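Local coordinates for Lpg0393 helical bundle domain-containing protein (Legionella pneumophila subsp. pneumophila str. Philadelphia 1, PDB 4R0G) that acts as a guanine-nucleotide exchange factor for the small GTPases Rab5, Rab21 and Rab22, probably through its VPS9-like domain, at residues Leu19-Pro24 with Ser83-Thr88; Lys25-Tyr30 with Asp41-Leu46; Tyr108-Lys113 with Leu120-Met125. One frame throughout, in Å; residues are numbered along the deposited sequence.

Overall arrangement
All three contacts belong to the VPS9-like part of an all-helical chain, and they run outward from its middle: the centre of contact 1 is about 4 Å from the centre of the chain, that of contact 2 about 14 Å and that of contact 3 about 26 Å. Contacts 1 and 2, with centres about 11 Å apart, share helix 23-30, and along the chain contact 2 is nested inside the loop that contact 1 closes. Contact 3 follows in series, its centre about 14 Å from that of contact 2, which it meets where Ser45 packs on Leu120. Contacts 1 and 3 do not touch; their nearest atoms are about 12 Å apart.

Contact 1 (Leu19-Pro24 with Ser83-Thr88)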
loop_
_atom_site.group_PDB
_atom_site.type_symbol
_atom_site.label_atom_id
_atom_site.label_comp_id
_atom_site.label_asym_id
_atom_site.label_seq_id
_atom_site.Cartn_x
_atom_site.Cartn_y
_atom_site.Cartn_z
ATOM N N LEU A 19 13.951 -11.517 4.938
ATOM C CA LEU A 19 15.062 -11.658 5.859
ATOM C C LEU A 19 16.151 -10.626 5.558
ATOM O O LEU A 19 16.659 -9.977 6.466
ATOM C CB LEU A 19 15.606 -13.097 5.840
ATOM C CG LEU A 19 16.855 -13.301 6.693
ATOM C CD1 LEU A 19 16.547 -12.900 8.152
ATOM C CD2 LEU A 19 17.407 -14.742 6.549
ATOM N N PHE A 20 16.501 -10.462 4.289
ATOM C CA PHE A 20 17.551 -9.502 3.952
ATOM C C PHE A 20 17.244 -8.100 4.466
ATOM O O PHE A 20 18.133 -7.419 4.969
ATOM C CB PHE A 20 17.794 -9.465 2.470
ATOM C CG PHE A 20 18.449 -8.194 2.001
ATOM C CD1 PHE A 20 19.789 -7.947 2.277
ATOM C CD2 PHE A 20 17.741 -7.250 1.255
ATOM C CE1 PHE A 20 20.413 -6.786 1.856
ATOM C CE2 PHE A 20 18.379 -6.088 0.819
ATOM C CZ PHE A 20 19.728 -5.872 1.123
ATOM N N LEU A 21 15.965 -7.711 4.367
ATOM C CA LEU A 21 15.426 -6.416 4.840
ATOM C C LEU A 21 15.474 -6.207 6.356
ATOM O O LEU A 21 15.072 -5.159 6.853
ATOM C CB LEU A 21 13.990 -6.212 4.344
ATOM C CG LEU A 21 13.808 -6.018 2.826
ATOM C CD1 LEU A 21 12.377 -5.764 2.481
ATOM C CD2 LEU A 21 14.655 -4.881 2.330
ATOM N N GLN A 22 15.918 -7.229 7.083
ATOM C CA GLN A 22 16.001 -7.197 8.543
ATOM C C GLN A 22 17.371 -6.675 8.963
ATOM O O GLN A 22 17.670 -6.446 10.146
ATOM C CB GLN A 22 15.822 -8.616 9.059
ATOM C CG GLN A 22 14.924 -8.802 10.236
ATOM C CD GLN A 22 14.543 -10.266 10.399
ATOM O OE1 GLN A 22 13.420 -10.654 10.084
ATOM N NE2 GLN A 22 15.491 -11.092 10.876
ATOM N N TRP A 23 18.197 -6.518 7.943
ATOM C CA TRP A 23 19.570 -6.076 8.068
ATOM C C TRP A 23 19.718 -4.760 8.819
ATOM O O TRP A 23 20.504 -4.672 9.772
ATOM C CB TRP A 23 20.147 -5.913 6.663
ATOM C CG TRP A 23 21.596 -5.691 6.572
ATOM C CD1 TRP A 23 22.548 -6.055 7.481
ATOM C CD2 TRP A 23 22.289 -5.093 5.475
ATOM N NE1 TRP A 23 23.792 -5.706 7.024
ATOM C CE2 TRP A 23 23.671 -5.117 5.794
ATOM C CE3 TRP A 23 21.880 -4.535 4.254
ATOM C CZ2 TRP A 23 24.659 -4.591 4.938
ATOM C CZ3 TRP A 23 22.856 -4.014 3.397
ATOM C CH2 TRP A 23 24.243 -4.051 3.748
ATOM N N PRO A 24 18.987 -3.713 8.382
ATOM C CA PRO A 24 19.294 -2.460 9.062
ATOM C C PRO A 24 18.882 -2.457 10.553
ATOM O O PRO A 24 19.392 -1.649 11.339
ATOM C CB PRO A 24 18.578 -1.405 8.199
ATOM C CG PRO A 24 17.568 -2.113 7.444
ATOM C CD PRO A 24 17.949 -3.538 7.341
ATOM N N SER A 83 9.250 -1.062 3.982
ATOM C CA SER A 83 9.537 -0.107 2.939
ATOM C C SER A 83 10.690 0.806 3.322
ATOM O O SER A 83 11.610 1.004 2.526
ATOM C CB SER A 83 8.312 0.714 2.584
ATOM O OG SER A 83 8.760 1.864 1.912
ATOM N N TYR A 84 10.644 1.347 4.539
ATOM C CA TYR A 84 11.734 2.188 5.041
ATOM C C TYR A 84 13.068 1.446 4.954
ATOM O O TYR A 84 14.094 2.051 4.634
ATOM C CB TYR A 84 11.459 2.649 6.480
ATOM C CG TYR A 84 12.473 3.636 7.064
ATOM C CD1 TYR A 84 12.440 4.986 6.719
ATOM C CD2 TYR A 84 13.433 3.225 7.998
ATOM C CE1 TYR A 84 13.354 5.905 7.268
ATOM C CE2 TYR A 84 14.345 4.127 8.558
ATOM C CZ TYR A 84 14.301 5.471 8.188
ATOM O OH TYR A 84 15.208 6.377 8.723
ATOM N N ALA A 85 13.056 0.146 5.250
ATOM C CA ALA A 85 14.277 -0.644 5.174
ATOM C C ALA A 85 14.816 -0.537 3.771
ATOM O O ALA A 85 15.941 -0.109 3.545
ATOM C CB ALA A 85 13.993 -2.082 5.503
ATOM N N LEU A 86 13.960 -0.897 2.824
ATOM C CA LEU A 86 14.316 -0.967 1.425
ATOM C C LEU A 86 14.905 0.338 0.929
ATOM O O LEU A 86 15.965 0.356 0.310
ATOM C CB LEU A 86 13.094 -1.347 0.621
ATOM C CG LEU A 86 13.474 -1.520 -0.835
ATOM C CD1 LEU A 86 13.050 -2.876 -1.317
ATOM C CD2 LEU A 86 12.790 -0.417 -1.625
ATOM N N THR A 87 14.235 1.439 1.232
ATOM C CA THR A 87 14.676 2.739 0.743
ATOM C C THR A 87 15.969 3.180 1.410
ATOM O O THR A 87 16.831 3.763 0.756
ATOM C CB THR A 87 13.593 3.799 0.934
ATOM O OG1 THR A 87 13.106 3.707 2.277
ATOM C CG2 THR A 87 12.431 3.567 -0.047
ATOM N N THR A 88 16.097 2.909 2.703
ATOM C CA THR A 88 17.288 3.268 3.428
ATOM C C THR A 88 18.480 2.467 2.887
ATOM O O THR A 88 19.626 2.918 2.904
ATOM C CB THR A 88 17.135 2.922 4.895
ATOM O OG1 THR A 88 15.961 3.541 5.413
ATOM C CG2 THR A 88 18.364 3.401 5.704
#
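Leu21 lays its CD2 methyl over the backbone of helix 80-101 at Leu86, with CD2 of Leu21 4.0 Å from CA of Leu86 and 4.2 Å from its CB. The isobutyl group gets there because CG stands anti to the carbonyl carbon (chi1 -68°); chi2 (-177°) sends CD1 out anti to CA, and the other methyl, CD2, is the one that faces Leu86, beside the methyl of the preceding residue, Ala85. Ala85 sits at the middle of the contact. Its CB points at the other segment and is met from two directions: O of Leu21 approaches to 3.5 Å of Ala85 CB, and CG of the Pro24 ring lies 4.1 Å from the same methyl. The small side chain is matched by a close backbone approach, with CA of Leu21 and CA of Ala85 5.9 Å apart.

The segment 19-24 is a joint between two short helices. Phe20 to Trp23 form a type I beta turn, closed by the bond from Trp23 N to Phe20 O, and this reversal presents Leu21 and Pro24 together to one side of helix 80-101. Leu67 of helix 58-71 touches both Leu21 and Leu86, so a third helix joins the same apolar cluster, while Trp23 turns to Tyr8 and Trp51.

Within 83-88, the helical backbone continues with the bond from Thr88 N to Tyr84 O. No hydrogen bond crosses between the segments, and the three side-chain pairs that meet are all apolar, consistent with a join to helix 80-101 that rests on apolar burial near the middle of the chain rather than on polar bonds.

Contact 2 (Lys25-Tyr30 with Asp41-Leu46); sequences KFIAEY and DEMVSL
Ile27 has CG2 anti to its backbone N and CG1 anti to the carbonyl carbon (chi1 -70°), a setting in which the CG2 branch does the touching. Met43 starts out with CG anti to its own N (chi1 -174°), then bends at chi2 (49°), and this bend brings SD and CE round to the isoleucine although the CB of Met43 does not aim at it. CE of Met43 reaches 4.0 Å from CG2 of Ile27 and 4.1 Å from its CB, so the terminal methyl rests on the branch point as well as on one of its arms. The sulfur follows close behind, with SD of Met43 4.1 Å from CG2 of Ile27. The two side chains cross at a slant.

On the next turn of helix 40-53, Leu46 meets the same methyl by its root: CB of Leu46 is 3.8 Å from CG2 of Ile27, and the two side chains run past each other in opposite directions. One methyl group thus sits between residues i and i+3 of the facing helix.

Helices 23-30 and 40-53 are successive helices of the VPS9-like region, joined by a partly unmodelled connection, and Ile27 and Leu46 give their closest CA pair, 7.4 Å apart. Gln38, in that connection, touches both Ala28 and Met43.

All three residues that touch are buried, and no hydrogen bond passes between the segments. On a flank of the short helix, Phe26 meets the ring of Tyr8, and the CB of Tyr30 lies above the rim of one Phe26 face. Val44 turns instead to Ile91 and Ala92, which brings helix 80-101 against helix 40-53.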
loop_
_atom_site.group_PDB
_atom_site.type_symbol
_atom_site.label_atom_id
_atom_site.label_comp_id
_atom_site.label_asym_id
_atom_site.label_seq_id
_atom_site.Cartn_x
_atom_site.Cartn_y
_atom_site.Cartn_z
ATOM N N LYS A 25 18.012 -3.382 10.949
ATOM C CA LYS A 25 17.664 -3.528 12.361
ATOM C C LYS A 25 18.818 -4.189 13.136
ATOM O O LYS A 25 19.067 -3.871 14.298
ATOM C CB LYS A 25 16.346 -4.313 12.508
ATOM C CG LYS A 25 15.835 -4.402 13.925
ATOM C CD LYS A 25 14.900 -5.593 14.134
ATOM C CE LYS A 25 14.522 -5.715 15.628
ATOM N NZ LYS A 25 13.277 -6.518 15.877
ATOM N N PHE A 26 19.526 -5.104 12.482
ATOM C CA PHE A 26 20.706 -5.740 13.071
ATOM C C PHE A 26 21.858 -4.744 13.200
ATOM O O PHE A 26 22.505 -4.625 14.246
ATOM C CB PHE A 26 21.111 -6.974 12.229
ATOM C CG PHE A 26 22.569 -7.359 12.331
ATOM C CD1 PHE A 26 23.033 -8.116 13.402
ATOM C CD2 PHE A 26 23.469 -6.989 11.331
ATOM C CE1 PHE A 26 24.370 -8.473 13.487
ATOM C CE2 PHE A 26 24.813 -7.348 11.409
ATOM C CZ PHE A 26 25.260 -8.093 12.487
ATOM N N ILE A 27 22.094 -4.016 12.120
ATOM C CA ILE A 27 23.118 -2.991 12.113
ATOM C C ILE A 27 22.848 -1.990 13.232
ATOM O O ILE A 27 23.767 -1.450 13.811
ATOM C CB ILE A 27 23.201 -2.326 10.731
ATOM C CG1 ILE A 27 23.789 -3.327 9.741
ATOM C CG2 ILE A 27 24.052 -1.074 10.751
ATOM C CD1 ILE A 27 23.946 -2.787 8.327
ATOM N N ALA A 28 21.594 -1.777 13.587
ATOM C CA ALA A 28 21.305 -0.783 14.607
ATOM C C ALA A 28 21.643 -1.317 15.992
ATOM O O ALA A 28 21.961 -0.544 16.893
ATOM C CB ALA A 28 19.863 -0.342 14.529
ATOM N N GLU A 29 21.555 -2.634 16.166
ATOM C CA GLU A 29 21.934 -3.252 17.439
ATOM C C GLU A 29 23.425 -3.525 17.587
ATOM O O GLU A 29 24.009 -3.279 18.646
ATOM C CB GLU A 29 21.127 -4.519 17.704
ATOM C CG GLU A 29 19.705 -4.206 18.085
ATOM C CD GLU A 29 19.026 -5.365 18.772
ATOM O OE1 GLU A 29 19.037 -6.476 18.189
ATOM O OE2 GLU A 29 18.488 -5.156 19.889
ATOM N N TYR A 30 24.033 -4.035 16.523
ATOM C CA TYR A 30 25.457 -4.325 16.523
ATOM C C TYR A 30 26.226 -3.072 16.868
ATOM O O TYR A 30 27.274 -3.152 17.500
ATOM C CB TYR A 30 25.881 -4.866 15.158
ATOM C CG TYR A 30 27.319 -5.310 15.046
ATOM C CD1 TYR A 30 27.748 -6.497 15.623
ATOM C CD2 TYR A 30 28.246 -4.562 14.317
ATOM C CE1 TYR A 30 29.082 -6.926 15.505
ATOM C CE2 TYR A 30 29.573 -4.983 14.187
ATOM C CZ TYR A 30 29.984 -6.166 14.792
ATOM O OH TYR A 30 31.289 -6.586 14.676
ATOM N N ASP A 41 21.505 9.588 8.303
ATOM C CA ASP A 41 22.801 9.743 7.659
ATOM C C ASP A 41 23.827 8.793 8.275
ATOM O O ASP A 41 24.691 8.271 7.570
ATOM C CB ASP A 41 23.269 11.217 7.724
ATOM C CG ASP A 41 23.633 11.805 6.329
ATOM O OD1 ASP A 41 24.259 11.085 5.493
ATOM O OD2 ASP A 41 23.294 12.998 6.081
ATOM N N GLU A 42 23.706 8.555 9.582
ATOM C CA GLU A 42 24.624 7.674 10.311
ATOM C C GLU A 42 24.372 6.222 9.911
ATOM O O GLU A 42 25.294 5.435 9.635
ATOM C CB GLU A 42 24.427 7.848 11.815
ATOM N N MET A 43 23.089 5.892 9.886
ATOM C CA MET A 43 22.584 4.586 9.513
ATOM C C MET A 43 22.926 4.193 8.075
ATOM O O MET A 43 23.088 3.016 7.763
ATOM C CB MET A 43 21.075 4.614 9.699
ATOM C CG MET A 43 20.450 3.298 9.476
ATOM S SD MET A 43 21.327 2.030 10.415
ATOM C CE MET A 43 20.561 0.638 9.706
ATOM N N VAL A 44 23.011 5.182 7.195
ATOM C CA VAL A 44 23.353 4.939 5.808
ATOM C C VAL A 44 24.855 4.766 5.733
ATOM O O VAL A 44 25.366 3.983 4.924
ATOM C CB VAL A 44 22.890 6.099 4.902
ATOM C CG1 VAL A 44 23.537 6.007 3.496
ATOM C CG2 VAL A 44 21.385 6.109 4.815
ATOM N N SER A 45 25.549 5.501 6.602
ATOM C CA SER A 45 26.995 5.420 6.715
ATOM C C SER A 45 27.418 4.027 7.112
ATOM O O SER A 45 28.217 3.407 6.413
ATOM C CB SER A 45 27.512 6.447 7.712
ATOM O OG SER A 45 27.288 7.747 7.204
ATOM N N LEU A 46 26.857 3.521 8.205
ATOM C CA LEU A 46 27.149 2.150 8.629
ATOM C C LEU A 46 26.879 1.091 7.524
ATOM O O LEU A 46 27.760 0.257 7.202
ATOM C CB LEU A 46 26.429 1.825 9.943
ATOM C CG LEU A 46 26.622 2.814 11.109
ATOM C CD1 LEU A 46 25.599 2.580 12.195
ATOM C CD2 LEU A 46 28.001 2.704 11.721
#

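Contact 3 (Tyr108-Lys113 with Leu120-Met125)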
loop_
_atom_site.group_PDB
_atom_site.type_symbol
_atom_site.label_atom_id
_atom_site.label_comp_id
_atom_site.label_asym_id
_atom_site.label_seq_id
_atom_site.Cartn_x
_atom_site.Cartn_y
_atom_site.Cartn_z
ATOM N N TYR A 108 37.816 2.123 2.545
ATOM C CA TYR A 108 36.735 1.716 3.444
ATOM C C TYR A 108 36.923 0.325 4.068
ATOM O O TYR A 108 36.276 0.001 5.069
ATOM C CB TYR A 108 35.373 1.874 2.730
ATOM C CG TYR A 108 35.076 3.318 2.327
ATOM C CD1 TYR A 108 34.396 4.181 3.194
ATOM C CD2 TYR A 108 35.498 3.821 1.087
ATOM C CE1 TYR A 108 34.133 5.493 2.839
ATOM C CE2 TYR A 108 35.252 5.131 0.726
ATOM C CZ TYR A 108 34.569 5.971 1.603
ATOM O OH TYR A 108 34.317 7.286 1.239
ATOM N N ILE A 109 37.860 -0.454 3.524
ATOM C CA ILE A 109 38.030 -1.859 3.921
ATOM C C ILE A 109 39.088 -2.118 4.993
ATOM O O ILE A 109 40.268 -1.817 4.784
ATOM C CB ILE A 109 38.323 -2.771 2.725
ATOM C CG1 ILE A 109 37.075 -2.923 1.866
ATOM C CG2 ILE A 109 38.731 -4.140 3.207
ATOM C CD1 ILE A 109 37.335 -3.553 0.490
ATOM N N THR A 110 38.642 -2.644 6.138
ATOM C CA THR A 110 39.508 -3.056 7.248
ATOM C C THR A 110 38.918 -4.244 8.020
ATOM O O THR A 110 37.686 -4.351 8.182
ATOM C CB THR A 110 39.662 -1.971 8.319
ATOM O OG1 THR A 110 38.584 -2.097 9.253
ATOM C CG2 THR A 110 39.656 -0.570 7.713
ATOM N N SER A 111 39.813 -5.092 8.537
ATOM C CA SER A 111 39.456 -6.216 9.409
ATOM C C SER A 111 39.268 -5.782 10.862
ATOM O O SER A 111 38.765 -6.552 11.678
ATOM C CB SER A 111 40.521 -7.314 9.360
ATOM O OG SER A 111 41.160 -7.359 8.097
ATOM N N LYS A 112 39.689 -4.563 11.193
ATOM C CA LYS A 112 39.603 -4.096 12.570
ATOM C C LYS A 112 38.140 -3.884 12.904
ATOM O O LYS A 112 37.470 -3.089 12.245
ATOM C CB LYS A 112 40.377 -2.781 12.762
ATOM C CG LYS A 112 40.462 -2.338 14.231
ATOM C CD LYS A 112 40.958 -0.899 14.384
ATOM C CE LYS A 112 41.950 -0.510 13.276
ATOM N NZ LYS A 112 42.298 0.937 13.381
ATOM N N LYS A 113 37.635 -4.544 13.940
ATOM C CA LYS A 113 36.222 -4.367 14.275
ATOM C C LYS A 113 36.025 -3.007 14.969
ATOM O O LYS A 113 36.524 -2.798 16.065
ATOM C CB LYS A 113 35.728 -5.531 15.168
ATOM N N LEU A 120 32.009 6.361 11.722
ATOM C CA LEU A 120 31.639 7.712 11.312
ATOM C C LEU A 120 32.889 8.563 11.127
ATOM O O LEU A 120 32.946 9.422 10.252
ATOM C CB LEU A 120 30.667 8.356 12.314
ATOM C CG LEU A 120 29.284 7.704 12.432
ATOM C CD1 LEU A 120 28.405 8.404 13.455
ATOM C CD2 LEU A 120 28.559 7.645 11.088
ATOM N N GLN A 121 33.910 8.309 11.933
ATOM C CA GLN A 121 35.164 9.024 11.732
ATOM C C GLN A 121 35.899 8.582 10.476
ATOM O O GLN A 121 36.429 9.425 9.755
ATOM C CB GLN A 121 36.066 8.972 12.961
ATOM C CG GLN A 121 36.064 10.293 13.715
ATOM C CD GLN A 121 37.207 10.413 14.686
ATOM O OE1 GLN A 121 38.356 10.657 14.286
ATOM N NE2 GLN A 121 36.907 10.247 15.979
ATOM N N LEU A 122 35.920 7.272 10.223
ATOM C CA LEU A 122 36.511 6.727 9.009
ATOM C C LEU A 122 35.805 7.364 7.832
ATOM O O LEU A 122 36.426 7.707 6.818
ATOM C CB LEU A 122 36.319 5.210 8.940
ATOM C CG LEU A 122 37.411 4.377 8.237
ATOM C CD1 LEU A 122 36.930 2.976 7.789
ATOM C CD2 LEU A 122 38.106 5.105 7.086
ATOM N N MET A 123 34.498 7.531 7.982
ATOM C CA MET A 123 33.692 7.973 6.866
ATOM C C MET A 123 34.078 9.393 6.533
ATOM O O MET A 123 34.276 9.732 5.369
ATOM C CB MET A 123 32.200 7.854 7.182
ATOM C CG MET A 123 31.705 6.394 7.356
ATOM S SD MET A 123 31.600 5.472 5.813
ATOM C CE MET A 123 32.521 4.037 6.282
ATOM N N THR A 124 34.254 10.209 7.563
ATOM C CA THR A 124 34.636 11.612 7.352
ATOM C C THR A 124 36.068 11.780 6.855
ATOM O O THR A 124 36.363 12.735 6.164
ATOM C CB THR A 124 34.395 12.487 8.599
ATOM O OG1 THR A 124 35.186 12.001 9.685
ATOM C CG2 THR A 124 32.917 12.454 8.990
ATOM N N MET A 125 36.953 10.865 7.225
ATOM C CA MET A 125 38.341 10.914 6.762
ATOM C C MET A 125 38.395 10.687 5.259
ATOM O O MET A 125 39.157 11.328 4.531
ATOM C CB MET A 125 39.187 9.819 7.437
ATOM C CG MET A 125 39.329 9.903 8.959
ATOM S SD MET A 125 40.309 11.303 9.565
ATOM C CE MET A 125 39.035 12.495 9.910
#
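A Met-aromatic contact joins the loop that follows helix 80-101 to helix 116-126, the next helix of the VPS9-like region. Met123 comes to the edge of the Tyr108 ring: its SD lies 5.1 Å from the ring centroid, in a direction 79° off the ring normal. The thioether runs beside the CD1-CE1 side of the tyrosine, with CE of Met123 3.6 Å from CD1 of Tyr108, near the ring plane, and SD of Met123 3.9 Å from CE1. Bends at chi2 (-73°) and chi3 (129°) fold the methionine so that both sulfur and methyl lie against this edge.

Leu122, one residue earlier, faces the loop backbone. Its CD1 is 4.1 Å from O of Tyr108, and more loosely 4.5 Å from CG2 of Thr110, at the margin of the contact. No hydrogen bond links the two segments; within the loop, N of Lys112 makes a weak bond to OG1 of Thr110.

Two other helices border the contact. Tyr99 of helix 80-101 stacks on the ring of Tyr108, while Phe49 of helix 40-53 touches both Leu122 and Met123, and OD1 of Asn53 in that helix accepts a weak hydrogen bond from N of Thr110, so the loop meets helices 40-53 and 80-101 as well as 116-126.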